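Local atomic coordinates of D-alanyl transferase DltD (Enterococcus faecalis, PDB entry 6O93), a protein that probably takes part in transferring D-alanine to lipoteichoic acid in the cell envelope of this Gram-positive bacterium. Residues Q83-H88 / Q124-Q129; A279-A284 / R381-D386; L164-A169 / R175-Y180. One frame throughout, in Å; residues are numbered along the deposited sequence.

Contact 1: residues Q83-H88 / Q124-Q129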
# COMPACT_ATOMS: atom_id res chain seq x y z
N GLN A 83 -0.94 -6.91 1.46
CA GLN A 83 -1.30 -6.45 0.12
C GLN A 83 -1.18 -7.56 -0.91
O GLN A 83 -1.96 -7.60 -1.87
CB GLN A 83 -0.42 -5.26 -0.27
CG GLN A 83 -0.59 -4.03 0.62
CD GLN A 83 -1.94 -3.35 0.42
OE1 GLN A 83 -2.85 -3.92 -0.17
NE2 GLN A 83 -2.06 -2.12 0.91
N ALA A 84 -0.21 -8.46 -0.74
CA ALA A 84 -0.08 -9.58 -1.68
C ALA A 84 -1.36 -10.40 -1.73
O ALA A 84 -1.77 -10.86 -2.80
CB ALA A 84 1.11 -10.45 -1.29
N MET A 85 -2.02 -10.59 -0.58
CA MET A 85 -3.27 -11.33 -0.56
C MET A 85 -4.43 -10.50 -1.09
O MET A 85 -5.34 -11.04 -1.72
CB MET A 85 -3.57 -11.81 0.87
CG MET A 85 -4.72 -12.80 0.96
SD MET A 85 -4.41 -14.35 0.07
CE MET A 85 -3.02 -15.00 0.99
N VAL A 86 -4.40 -9.18 -0.86
CA VAL A 86 -5.38 -8.29 -1.47
C VAL A 86 -5.31 -8.39 -2.99
O VAL A 86 -6.33 -8.50 -3.68
CB VAL A 86 -5.16 -6.85 -0.99
CG1 VAL A 86 -6.03 -5.88 -1.78
CG2 VAL A 86 -5.45 -6.73 0.50
N ILE A 87 -4.09 -8.35 -3.53
CA ILE A 87 -3.90 -8.43 -4.98
C ILE A 87 -4.38 -9.78 -5.50
O ILE A 87 -5.13 -9.86 -6.48
CB ILE A 87 -2.43 -8.18 -5.34
CG1 ILE A 87 -2.03 -6.74 -4.99
CG2 ILE A 87 -2.19 -8.46 -6.82
CD1 ILE A 87 -0.54 -6.51 -4.94
N HIS A 88 -3.94 -10.87 -4.85
CA HIS A 88 -4.34 -12.20 -5.30
C HIS A 88 -5.85 -12.36 -5.31
O HIS A 88 -6.41 -12.98 -6.22
CB HIS A 88 -3.69 -13.26 -4.41
CG HIS A 88 -4.04 -14.66 -4.80
ND1 HIS A 88 -3.30 -15.39 -5.71
CD2 HIS A 88 -5.07 -15.46 -4.43
CE1 HIS A 88 -3.84 -16.58 -5.87
NE2 HIS A 88 -4.92 -16.65 -5.11
N GLN A 124 -9.60 -13.63 6.45
CA GLN A 124 -9.86 -15.06 6.33
C GLN A 124 -10.53 -15.39 5.01
O GLN A 124 -10.25 -16.43 4.40
CB GLN A 124 -10.72 -15.53 7.50
CG GLN A 124 -10.84 -17.05 7.60
CD GLN A 124 -11.64 -17.49 8.81
OE1 GLN A 124 -12.86 -17.33 8.86
NE2 GLN A 124 -10.96 -18.05 9.80
N LEU A 125 -11.42 -14.51 4.54
CA LEU A 125 -12.04 -14.68 3.22
C LEU A 125 -10.98 -14.88 2.14
O LEU A 125 -10.97 -15.89 1.43
CB LEU A 125 -12.90 -13.45 2.90
CG LEU A 125 -13.46 -13.36 1.48
CD1 LEU A 125 -14.41 -14.51 1.19
CD2 LEU A 125 -14.14 -12.02 1.26
N GLN A 126 -10.07 -13.91 2.00
CA GLN A 126 -9.09 -13.96 0.93
C GLN A 126 -8.11 -15.12 1.11
O GLN A 126 -7.72 -15.77 0.13
CB GLN A 126 -8.34 -12.63 0.85
CG GLN A 126 -9.25 -11.44 0.58
CD GLN A 126 -8.55 -10.10 0.74
OE1 GLN A 126 -7.36 -10.04 1.05
NE2 GLN A 126 -9.29 -9.02 0.52
N THR A 127 -7.72 -15.41 2.35
CA THR A 127 -6.81 -16.51 2.60
C THR A 127 -7.46 -17.85 2.29
O THR A 127 -6.85 -18.71 1.63
CB THR A 127 -6.33 -16.47 4.06
OG1 THR A 127 -5.72 -15.20 4.32
CG2 THR A 127 -5.32 -17.58 4.33
N TYR A 128 -8.69 -18.06 2.75
CA TYR A 128 -9.41 -19.30 2.45
C TYR A 128 -9.69 -19.42 0.95
O TYR A 128 -9.57 -20.52 0.38
CB TYR A 128 -10.71 -19.36 3.23
CG TYR A 128 -10.58 -19.85 4.67
CD1 TYR A 128 -9.35 -19.85 5.32
CD2 TYR A 128 -11.69 -20.32 5.36
CE1 TYR A 128 -9.24 -20.30 6.62
CE2 TYR A 128 -11.58 -20.77 6.65
CZ TYR A 128 -10.36 -20.76 7.28
OH TYR A 128 -10.27 -21.22 8.58
N GLN A 129 -10.08 -18.32 0.30
CA GLN A 129 -10.31 -18.35 -1.14
C GLN A 129 -9.04 -18.77 -1.88
O GLN A 129 -9.10 -19.58 -2.82
CB GLN A 129 -10.77 -16.98 -1.62
CG GLN A 129 -11.06 -16.90 -3.11
CD GLN A 129 -11.19 -15.47 -3.60
OE1 GLN A 129 -10.44 -14.58 -3.17
NE2 GLN A 129 -12.14 -15.23 -4.49

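Contact 2: residues A279-A284 / R381-D386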
# COMPACT_ATOMS: atom_id res chain seq x y z
N ALA A 279 4.17 -9.68 -3.21
CA ALA A 279 3.28 -8.78 -3.92
C ALA A 279 3.71 -8.61 -5.37
O ALA A 279 2.86 -8.52 -6.27
CB ALA A 279 3.23 -7.43 -3.21
N LEU A 280 5.02 -8.57 -5.62
CA LEU A 280 5.51 -8.42 -6.99
C LEU A 280 5.15 -9.63 -7.85
O LEU A 280 4.76 -9.47 -9.01
CB LEU A 280 7.03 -8.22 -6.97
CG LEU A 280 7.52 -6.92 -6.33
CD1 LEU A 280 9.05 -6.92 -6.26
CD2 LEU A 280 7.02 -5.71 -7.10
N GLU A 281 5.27 -10.84 -7.30
CA GLU A 281 4.91 -12.03 -8.06
C GLU A 281 3.43 -12.04 -8.40
O GLU A 281 3.04 -12.41 -9.52
CB GLU A 281 5.30 -13.29 -7.29
CG GLU A 281 4.83 -14.58 -7.97
CD GLU A 281 5.55 -15.82 -7.47
OE1 GLU A 281 6.56 -15.69 -6.75
OE2 GLU A 281 5.10 -16.94 -7.81
N GLN A 282 2.57 -11.63 -7.46
CA GLN A 282 1.14 -11.58 -7.74
C GLN A 282 0.83 -10.57 -8.84
O GLN A 282 -0.02 -10.83 -9.71
CB GLN A 282 0.36 -11.23 -6.47
CG GLN A 282 0.47 -12.27 -5.37
CD GLN A 282 -0.11 -13.61 -5.77
OE1 GLN A 282 -1.13 -13.69 -6.45
NE2 GLN A 282 0.55 -14.68 -5.35
N LEU A 283 1.50 -9.42 -8.83
CA LEU A 283 1.27 -8.41 -9.86
C LEU A 283 1.75 -8.90 -11.22
O LEU A 283 1.07 -8.71 -12.23
CB LEU A 283 1.97 -7.11 -9.48
CG LEU A 283 1.39 -6.41 -8.24
CD1 LEU A 283 2.40 -5.45 -7.63
CD2 LEU A 283 0.10 -5.68 -8.61
N ALA A 284 2.92 -9.54 -11.26
CA ALA A 284 3.46 -10.03 -12.53
C ALA A 284 2.63 -11.18 -13.09
O ALA A 284 2.48 -11.30 -14.31
CB ALA A 284 4.91 -10.47 -12.35
N ARG A 381 14.47 -16.16 -6.16
CA ARG A 381 15.53 -16.04 -5.17
C ARG A 381 15.40 -14.78 -4.32
O ARG A 381 16.04 -14.69 -3.27
CB ARG A 381 16.89 -16.10 -5.87
CG ARG A 381 17.11 -17.42 -6.60
CD ARG A 381 18.41 -17.44 -7.39
NE ARG A 381 18.48 -16.39 -8.39
CZ ARG A 381 19.41 -16.31 -9.33
NH1 ARG A 381 20.37 -17.22 -9.41
NH2 ARG A 381 19.39 -15.31 -10.20
N PHE A 382 14.59 -13.81 -4.75
CA PHE A 382 14.31 -12.65 -3.92
C PHE A 382 13.45 -12.98 -2.71
O PHE A 382 13.27 -12.12 -1.84
CB PHE A 382 13.64 -11.55 -4.75
CG PHE A 382 14.59 -10.79 -5.64
CD1 PHE A 382 15.44 -9.84 -5.10
CD2 PHE A 382 14.62 -11.02 -7.01
CE1 PHE A 382 16.32 -9.13 -5.91
CE2 PHE A 382 15.50 -10.31 -7.82
CZ PHE A 382 16.34 -9.37 -7.28
N TYR A 383 12.91 -14.20 -2.62
CA TYR A 383 12.22 -14.65 -1.42
C TYR A 383 13.18 -15.07 -0.31
O TYR A 383 12.76 -15.16 0.85
CB TYR A 383 11.32 -15.85 -1.74
CG TYR A 383 10.01 -15.53 -2.44
CD1 TYR A 383 9.17 -14.53 -1.97
CD2 TYR A 383 9.61 -16.25 -3.56
CE1 TYR A 383 7.97 -14.25 -2.60
CE2 TYR A 383 8.42 -15.97 -4.20
CZ TYR A 383 7.60 -14.98 -3.72
OH TYR A 383 6.42 -14.70 -4.35
N GLN A 384 14.44 -15.32 -0.64
CA GLN A 384 15.35 -15.99 0.27
C GLN A 384 15.86 -15.04 1.35
O GLN A 384 15.89 -13.82 1.19
CB GLN A 384 16.54 -16.58 -0.50
CG GLN A 384 16.15 -17.66 -1.49
CD GLN A 384 17.33 -18.16 -2.29
OE1 GLN A 384 18.44 -17.65 -2.17
NE2 GLN A 384 17.09 -19.17 -3.12
N THR A 385 16.26 -15.64 2.48
CA THR A 385 16.79 -14.87 3.60
C THR A 385 18.05 -14.10 3.21
O THR A 385 18.29 -13.02 3.75
CB THR A 385 17.09 -15.81 4.77
OG1 THR A 385 15.86 -16.35 5.28
CG2 THR A 385 17.81 -15.06 5.89
N ASP A 386 18.86 -14.64 2.30
CA ASP A 386 20.09 -13.94 1.93
C ASP A 386 19.80 -12.63 1.21
O ASP A 386 20.62 -11.70 1.26
CB ASP A 386 21.00 -14.84 1.09
CG ASP A 386 20.37 -15.25 -0.23
OD1 ASP A 386 19.14 -15.14 -0.39
OD2 ASP A 386 21.12 -15.70 -1.13

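Contact 3: residues L164-A169 / R175-Y180. With PO4 (phosphate ion), chain H.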
# COMPACT_ATOMS: atom_id res chain seq x y z
N LEU A 164 -1.14 -25.25 5.48
CA LEU A 164 0.08 -24.52 5.14
C LEU A 164 1.31 -25.41 5.29
O LEU A 164 2.30 -25.21 4.58
CB LEU A 164 0.21 -23.28 6.02
CG LEU A 164 -0.92 -22.25 5.86
CD1 LEU A 164 -0.67 -21.05 6.76
CD2 LEU A 164 -1.06 -21.81 4.41
N ALA A 165 1.27 -26.38 6.20
CA ALA A 165 2.39 -27.30 6.34
C ALA A 165 2.57 -28.14 5.08
O ALA A 165 3.70 -28.37 4.64
CB ALA A 165 2.18 -28.21 7.56
N ASN A 166 1.46 -28.60 4.49
CA ASN A 166 1.56 -29.38 3.26
C ASN A 166 2.09 -28.54 2.11
O ASN A 166 2.89 -29.01 1.30
CB ASN A 166 0.20 -29.98 2.91
CG ASN A 166 -0.31 -30.95 3.96
OD1 ASN A 166 0.47 -31.48 4.75
ND2 ASN A 166 -1.61 -31.19 3.97
N LEU A 167 1.65 -27.28 2.01
CA LEU A 167 2.15 -26.40 0.97
C LEU A 167 3.67 -26.28 1.04
O LEU A 167 4.37 -26.39 0.03
CB LEU A 167 1.50 -25.02 1.08
CG LEU A 167 0.32 -24.74 0.14
CD1 LEU A 167 -0.87 -25.62 0.49
CD2 LEU A 167 -0.05 -23.27 0.20
N GLN A 168 4.20 -26.04 2.25
CA GLN A 168 5.64 -25.93 2.40
C GLN A 168 6.34 -27.23 2.01
O GLN A 168 7.48 -27.20 1.54
CB GLN A 168 5.99 -25.56 3.85
CG GLN A 168 5.51 -24.18 4.25
CD GLN A 168 5.74 -23.89 5.72
OE1 GLN A 168 6.84 -23.51 6.13
NE2 GLN A 168 4.70 -24.07 6.53
N ALA A 169 5.68 -28.37 2.19
CA ALA A 169 6.24 -29.65 1.79
C ALA A 169 6.07 -29.93 0.30
O ALA A 169 6.46 -31.01 -0.15
CB ALA A 169 5.60 -30.77 2.61
N ARG A 175 -7.99 -32.86 -0.04
CA ARG A 175 -9.40 -32.73 -0.37
C ARG A 175 -10.21 -32.27 0.84
O ARG A 175 -11.03 -31.35 0.74
CB ARG A 175 -9.95 -34.06 -0.90
CG ARG A 175 -10.49 -33.98 -2.32
CD ARG A 175 -10.89 -35.35 -2.86
NE ARG A 175 -9.76 -36.28 -2.86
CZ ARG A 175 -9.79 -37.49 -3.41
NH1 ARG A 175 -8.71 -38.26 -3.36
NH2 ARG A 175 -10.89 -37.94 -4.00
N SER A 176 -9.98 -32.89 2.00
CA SER A 176 -10.71 -32.50 3.20
C SER A 176 -10.37 -31.08 3.63
O SER A 176 -11.20 -30.40 4.25
CB SER A 176 -10.42 -33.48 4.34
OG SER A 176 -9.04 -33.48 4.69
N GLN A 177 -9.15 -30.61 3.32
CA GLN A 177 -8.78 -29.25 3.66
C GLN A 177 -9.46 -28.25 2.73
O GLN A 177 -10.01 -27.24 3.19
CB GLN A 177 -7.25 -29.10 3.59
CG GLN A 177 -6.51 -29.91 4.64
CD GLN A 177 -5.00 -29.92 4.42
OE1 GLN A 177 -4.52 -29.67 3.32
NE2 GLN A 177 -4.25 -30.21 5.48
N ARG A 178 -9.45 -28.53 1.43
CA ARG A 178 -10.16 -27.67 0.48
C ARG A 178 -11.65 -27.64 0.79
O ARG A 178 -12.27 -26.57 0.78
CB ARG A 178 -9.91 -28.16 -0.95
CG ARG A 178 -10.65 -27.36 -2.01
CD ARG A 178 -10.27 -27.79 -3.41
NE ARG A 178 -10.96 -27.00 -4.43
CZ ARG A 178 -12.17 -27.29 -4.92
NH1 ARG A 178 -12.71 -26.51 -5.84
NH2 ARG A 178 -12.83 -28.36 -4.49
N ASP A 179 -12.25 -28.80 1.06
CA ASP A 179 -13.67 -28.84 1.40
C ASP A 179 -13.96 -27.96 2.61
O ASP A 179 -14.98 -27.27 2.66
CB ASP A 179 -14.10 -30.28 1.68
CG ASP A 179 -14.05 -31.16 0.45
OD1 ASP A 179 -13.90 -30.63 -0.68
OD2 ASP A 179 -14.15 -32.40 0.60
N TYR A 180 -13.07 -27.98 3.61
CA TYR A 180 -13.27 -27.17 4.80
C TYR A 180 -13.31 -25.68 4.45
O TYR A 180 -14.20 -24.95 4.90
CB TYR A 180 -12.17 -27.45 5.82
CG TYR A 180 -12.17 -26.49 6.99
CD1 TYR A 180 -13.01 -26.68 8.07
CD2 TYR A 180 -11.32 -25.39 7.01
CE1 TYR A 180 -13.02 -25.81 9.14
CE2 TYR A 180 -11.31 -24.51 8.07
CZ TYR A 180 -12.17 -24.72 9.13
OH TYR A 180 -12.17 -23.85 10.20
P PO4 H . -5.75 -35.78 -1.11
O1 PO4 H . -5.67 -36.76 -2.25
O2 PO4 H . -5.74 -34.37 -1.67
O3 PO4 H . -4.57 -35.96 -0.19
O4 PO4 H . -7.04 -36.00 -0.35

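Contact 1: residues Q83-H88 / Q124-Q129
Met85 of helix 80-90 and Gln126 of helix 124-132 carry a buried helix-helix crossing. The two short segments come within 9.5 Å axis to axis, and their directions differ by 66°. The side chains run past each other in opposite directions. Met85 CG lies 3.6 Å from Gln126 CB, so methylene packs on methylene. CG of Met85 is anti to the backbone N (chi1 -170°), and the chain then bends twice. This lays the sulfur along the backbone of the facing helix, with Met85 SD 3.6 Å from Gln126 O and 4.1 Å from Thr127 CA. Helix 80-90 belongs to the crossover between the parallel strands 69-73 and 98-102, in a family assigned to the SGNH hydrolase clan. Its Val86 and Ile87 touch Phe44 on strand 40-44, while Met85 points toward helix 124-132. The Gln126 chain is extended beyond CG and brings its amide up to helix 80-90. Gln126 OE1 lies 3.9 Å from Val86 CG2. It is 3.6 Å from both Met85 O and Val86 N, and neither is a hydrogen bond. The amide has its polar partners outside the two segments: Gln126 NE2 donates to Leu25 O and Gly27 O. Thr127 OG1 bonds to Ser123 O, just before helix 124-132.

Contact 2: residues A279-A284 / R381-D386
Tyr383 and Glu281 meet through one short hydrogen bond. Tyr383 OH donates to Glu281 OE1 over 2.6 Å. The hydroxyl reaches this oxygen from above the carboxylate, 51° out of its plane. The same oxygen sits at the edge of the tyrosine ring, near the ring plane, and lies 3.2 Å from Tyr383 CE2. The two side chains cross at about a right angle, with carboxylate and ring planes 41° apart. Glu281 also touches through its stem, since Glu281 CB is 3.4 Å from Tyr383 OH. CG of Glu281 is anti to the backbone N (chi1 174°), and the extended chain carries the carboxylate past the hydroxyl. Both residues are buried, yet the two segments cover only 89 Å² of each other's surface in sum. Their backbones stay well apart, with Glu281 CA and Tyr383 CA 10.2 Å from each other. The tyrosine and the extended glutamate together span that distance.

Glu281 lies on helix 272-285, which leads into strand 289-294 of the parallel sheet. Leu280 of the same turn touches Phe292 on that strand. Tyr383 belongs to the C-terminal region that follows helix 352-367, so the bond ties this late part of the chain to a helix flanking the sheet.

In the next shell, the Tyr383 ring stacks on Tyr143, and the side chain also touches Gln277 and Ala278 of helix 272-285. Glu281 OE2 is close to Glu285 OE2. Such like charges could raise the proton affinity of the pair, and the bond from Tyr383 would partly offset the charge on Glu281. Further out, Tyr383 O accepts from Gln388 NE2. Gln384 takes the N-cap position of helix 385-388, and Phe382 meets Trp387 edge-to-face.

Contact 3: residues L164-A169 / R175-Y180
Asn166 and Gln177 bring their side-chain amides together at an oblique crossing, with the amide planes 28° apart. Asn166 ND2 donates to Gln177 OE1 over 3.3 Å, but the N-H...O angle is only 137° and the bond is weak. Asn166 ND2 is also 3.2 Å from Gln177 NE2. That is a meeting of two donors and makes no bond. The extended Gln177 chain reaches across to helix 158-168. The stronger partner of Gln177 OE1 is the backbone N of Gln174, just before helix 175-195. This amide therefore serves its own helix end first and Asn166 second. On the other helix, Gln168 turns back over its own last turn. Gln168 NE2 donates to Leu164 O over 3.3 Å, from the opposite face of the carbonyl plane to Gln168 N.

A phosphate, probably from the crystallisation liquor, sits at the start of helix 175-195. Arg175 N donates to O4 of the phosphate over 3.3 Å and weakly to O2. The guanidinium turns its edge to the ion, with Arg175 NH1 3.6 Å from phosphate O1. An anion at the first N-H of a helix, and a side chain bonding back to the residue before the helix as in one half of a capping box, are typical of helix N-termini. A short loop joins helices 158-168 and 175-195, so the Asn166-Gln177 contact closes a helix-loop-helix turn.

Along the chain contact 1 closes first, contact 3 follows, and contact 2 comes last. Contact 1 lies 16 Å from each of the others, centre to centre, while contacts 2 and 3 are 22 Å apart and do not touch. Contact 1 joins the two. His88 ND1 and Gln282 OE1 are 2.9 Å apart in a probable hydrogen bond, which links helix 80-90 to helix 272-285. Tyr128 OH packs on Tyr180 CE2, which links helix 124-132 to helix 175-195. The contacts thus run outward from helices beside the parallel sheet to a peripheral helical layer, and contact 2 adds the C-terminal region to this packing.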